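Local atomic coordinates of Rho GTPase-activating protein 27 (PDB entry 3PP2), a protein that probably switches off Rho-type GTPases such as CDC42 and RAC1 by speeding their conversion to the GDP-bound state, and may take part in clathrin-mediated endocytosis. Residues Gly41-Phe46 and Lys116-Gly121. Residues are numbered along the deposited sequence; the frame is centred on the assembly and turned at random.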
loop_
_atom_site.group_PDB
_atom_site.type_symbol
_atom_site.label_atom_id
_atom_site.label_comp_id
_atom_site.label_asym_id
_atom_site.label_seq_id
_atom_site.Cartn_x
_atom_site.Cartn_y
_atom_site.Cartn_z
ATOM N N GLY A 41 -22.454 -0.966 -8.338
ATOM C CA GLY A 41 -22.795 -2.215 -7.657
ATOM C C GLY A 41 -22.519 -3.526 -8.420
ATOM O O GLY A 41 -23.025 -4.578 -8.052
ATOM N N VAL A 42 -21.725 -3.451 -9.491
ATOM C CA VAL A 42 -21.364 -4.619 -10.311
ATOM C C VAL A 42 -19.839 -4.647 -10.512
ATOM O O VAL A 42 -19.243 -3.646 -10.860
ATOM C CB VAL A 42 -22.039 -4.552 -11.657
ATOM C CG1 VAL A 42 -21.641 -5.735 -12.517
ATOM C CG2 VAL A 42 -23.581 -4.490 -11.457
ATOM N N LEU A 43 -19.247 -5.809 -10.289
ATOM C CA LEU A 43 -17.803 -6.030 -10.412
ATOM C C LEU A 43 -17.558 -6.900 -11.615
ATOM O O LEU A 43 -18.022 -8.046 -11.668
ATOM C CB LEU A 43 -17.246 -6.698 -9.154
ATOM C CG LEU A 43 -15.729 -6.910 -9.061
ATOM C CD1 LEU A 43 -15.006 -5.596 -8.999
ATOM C CD2 LEU A 43 -15.406 -7.867 -7.871
ATOM N N THR A 44 -16.842 -6.342 -12.592
ATOM C CA THR A 44 -16.582 -7.011 -13.838
ATOM C C THR A 44 -15.077 -7.328 -13.963
ATOM O O THR A 44 -14.261 -6.422 -13.883
ATOM C CB THR A 44 -17.032 -6.179 -15.034
ATOM O OG1 THR A 44 -18.431 -5.882 -14.920
ATOM C CG2 THR A 44 -16.743 -6.926 -16.348
ATOM N N PHE A 45 -14.757 -8.600 -14.150
ATOM C CA PHE A 45 -13.427 -9.046 -14.478
ATOM C C PHE A 45 -13.368 -9.291 -15.966
ATOM O O PHE A 45 -14.140 -10.108 -16.492
ATOM C CB PHE A 45 -13.118 -10.346 -13.752
ATOM C CG PHE A 45 -13.035 -10.218 -12.269
ATOM C CD1 PHE A 45 -11.975 -9.562 -11.676
ATOM C CD2 PHE A 45 -14.022 -10.752 -11.457
ATOM C CE1 PHE A 45 -11.907 -9.465 -10.319
ATOM C CE2 PHE A 45 -13.963 -10.638 -10.090
ATOM C CZ PHE A 45 -12.882 -10.005 -9.535
ATOM N N PHE A 46 -12.480 -8.590 -16.654
ATOM C CA PHE A 46 -12.306 -8.764 -18.104
ATOM C C PHE A 46 -11.463 -9.974 -18.402
ATOM O O PHE A 46 -10.945 -10.661 -17.528
ATOM C CB PHE A 46 -11.754 -7.436 -18.674
ATOM C CG PHE A 46 -12.784 -6.346 -18.694
ATOM C CD1 PHE A 46 -13.041 -5.557 -17.578
ATOM C CD2 PHE A 46 -13.567 -6.158 -19.801
ATOM C CE1 PHE A 46 -14.009 -4.615 -17.609
ATOM C CE2 PHE A 46 -14.566 -5.215 -19.806
ATOM C CZ PHE A 46 -14.783 -4.451 -18.729
ATOM N N LYS A 116 -12.575 -2.076 0.395
ATOM C CA LYS A 116 -13.425 -0.940 0.762
ATOM C C LYS A 116 -14.451 -0.611 -0.312
ATOM O O LYS A 116 -15.623 -0.407 -0.028
ATOM C CB LYS A 116 -12.563 0.286 1.073
ATOM C CG LYS A 116 -13.313 1.430 1.714
ATOM C CD LYS A 116 -12.333 2.573 2.072
ATOM C CE LYS A 116 -13.081 3.740 2.730
ATOM N NZ LYS A 116 -12.211 4.898 2.830
ATOM N N ALA A 117 -14.004 -0.607 -1.563
ATOM C CA ALA A 117 -14.887 -0.251 -2.675
ATOM C C ALA A 117 -15.959 -1.324 -2.855
ATOM O O ALA A 117 -17.147 -1.018 -3.071
ATOM C CB ALA A 117 -14.074 0.005 -3.947
ATOM N N ILE A 118 -15.554 -2.587 -2.867
ATOM C CA ILE A 118 -16.511 -3.688 -3.032
ATOM C C ILE A 118 -17.487 -3.750 -1.880
ATOM O O ILE A 118 -18.698 -3.926 -2.088
ATOM C CB ILE A 118 -15.779 -5.054 -3.217
ATOM C CG1 ILE A 118 -14.923 -5.062 -4.504
ATOM C CG2 ILE A 118 -16.766 -6.238 -3.238
ATOM C CD1 ILE A 118 -13.870 -6.163 -4.544
ATOM N N ALA A 119 -17.002 -3.556 -0.667
ATOM C CA ALA A 119 -17.882 -3.513 0.498
ATOM C C ALA A 119 -18.948 -2.426 0.358
ATOM O O ALA A 119 -20.139 -2.651 0.675
ATOM C CB ALA A 119 -17.047 -3.287 1.817
ATOM N N GLN A 120 -18.551 -1.246 -0.112
ATOM C CA GLN A 120 -19.530 -0.179 -0.328
ATOM C C GLN A 120 -20.513 -0.573 -1.428
ATOM O O GLN A 120 -21.707 -0.248 -1.345
ATOM C CB GLN A 120 -18.833 1.129 -0.663
ATOM C CG GLN A 120 -19.776 2.305 -0.797
ATOM C CD GLN A 120 -19.085 3.673 -0.856
ATOM O OE1 GLN A 120 -18.003 3.890 -0.279
ATOM N NE2 GLN A 120 -19.716 4.605 -1.556
ATOM N N GLY A 121 -20.047 -1.261 -2.468
ATOM C CA GLY A 121 -20.952 -1.713 -3.557
ATOM C C GLY A 121 -21.971 -2.702 -3.109
ATOM O O GLY A 121 -23.116 -2.711 -3.631
#
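Leu43 and Ile118 meet through single methyl groups, CD2 of the leucine lying 4.0 Å from CD1 of the isoleucine, an ordinary van der Waals distance. Leu43 leaves the strand on the side facing the helix, with CG anti to its backbone nitrogen (chi1 -175°); the second torsion turns CD1 aside and sets CD2 anti to CA, so that CD2 leads toward Ile118. On the helix, the CA-CB bond of Ile118 runs across the contact rather than into it; the longer arm makes up the difference. CG1 sits beside the backbone nitrogen and chi2 is extended at 163°, which sends CD1 out to the leucine. The two side chains cross at a slant and touch at their methyl ends, and both also lie against Ile103 of strand 100-104. Branched aliphatic residues suit this buried place, since they fill it without bringing in a polar group.

Near the end of the helix the backbones themselves close in. The CA atoms of Gly41 and Gly121 are 4.5 Å apart, and Gly41 CA lies 4.1 Å from Gly121 O. Gly41, in the turn between strands 32-39 and 42-46, has a positive phi of 75°; lacking a CB, it avoids crowding the preceding carbonyl oxygen. With no side chain on Gly121, the helix can lie close to it. No hydrogen bond spans the two segments; they meet by van der Waals contact, burying 126 Å². The contact is characteristic of the pleckstrin homology fold: the C-terminal helix caps one end of the strongly bent antiparallel β-barrel, here beside the start of strand 42-46.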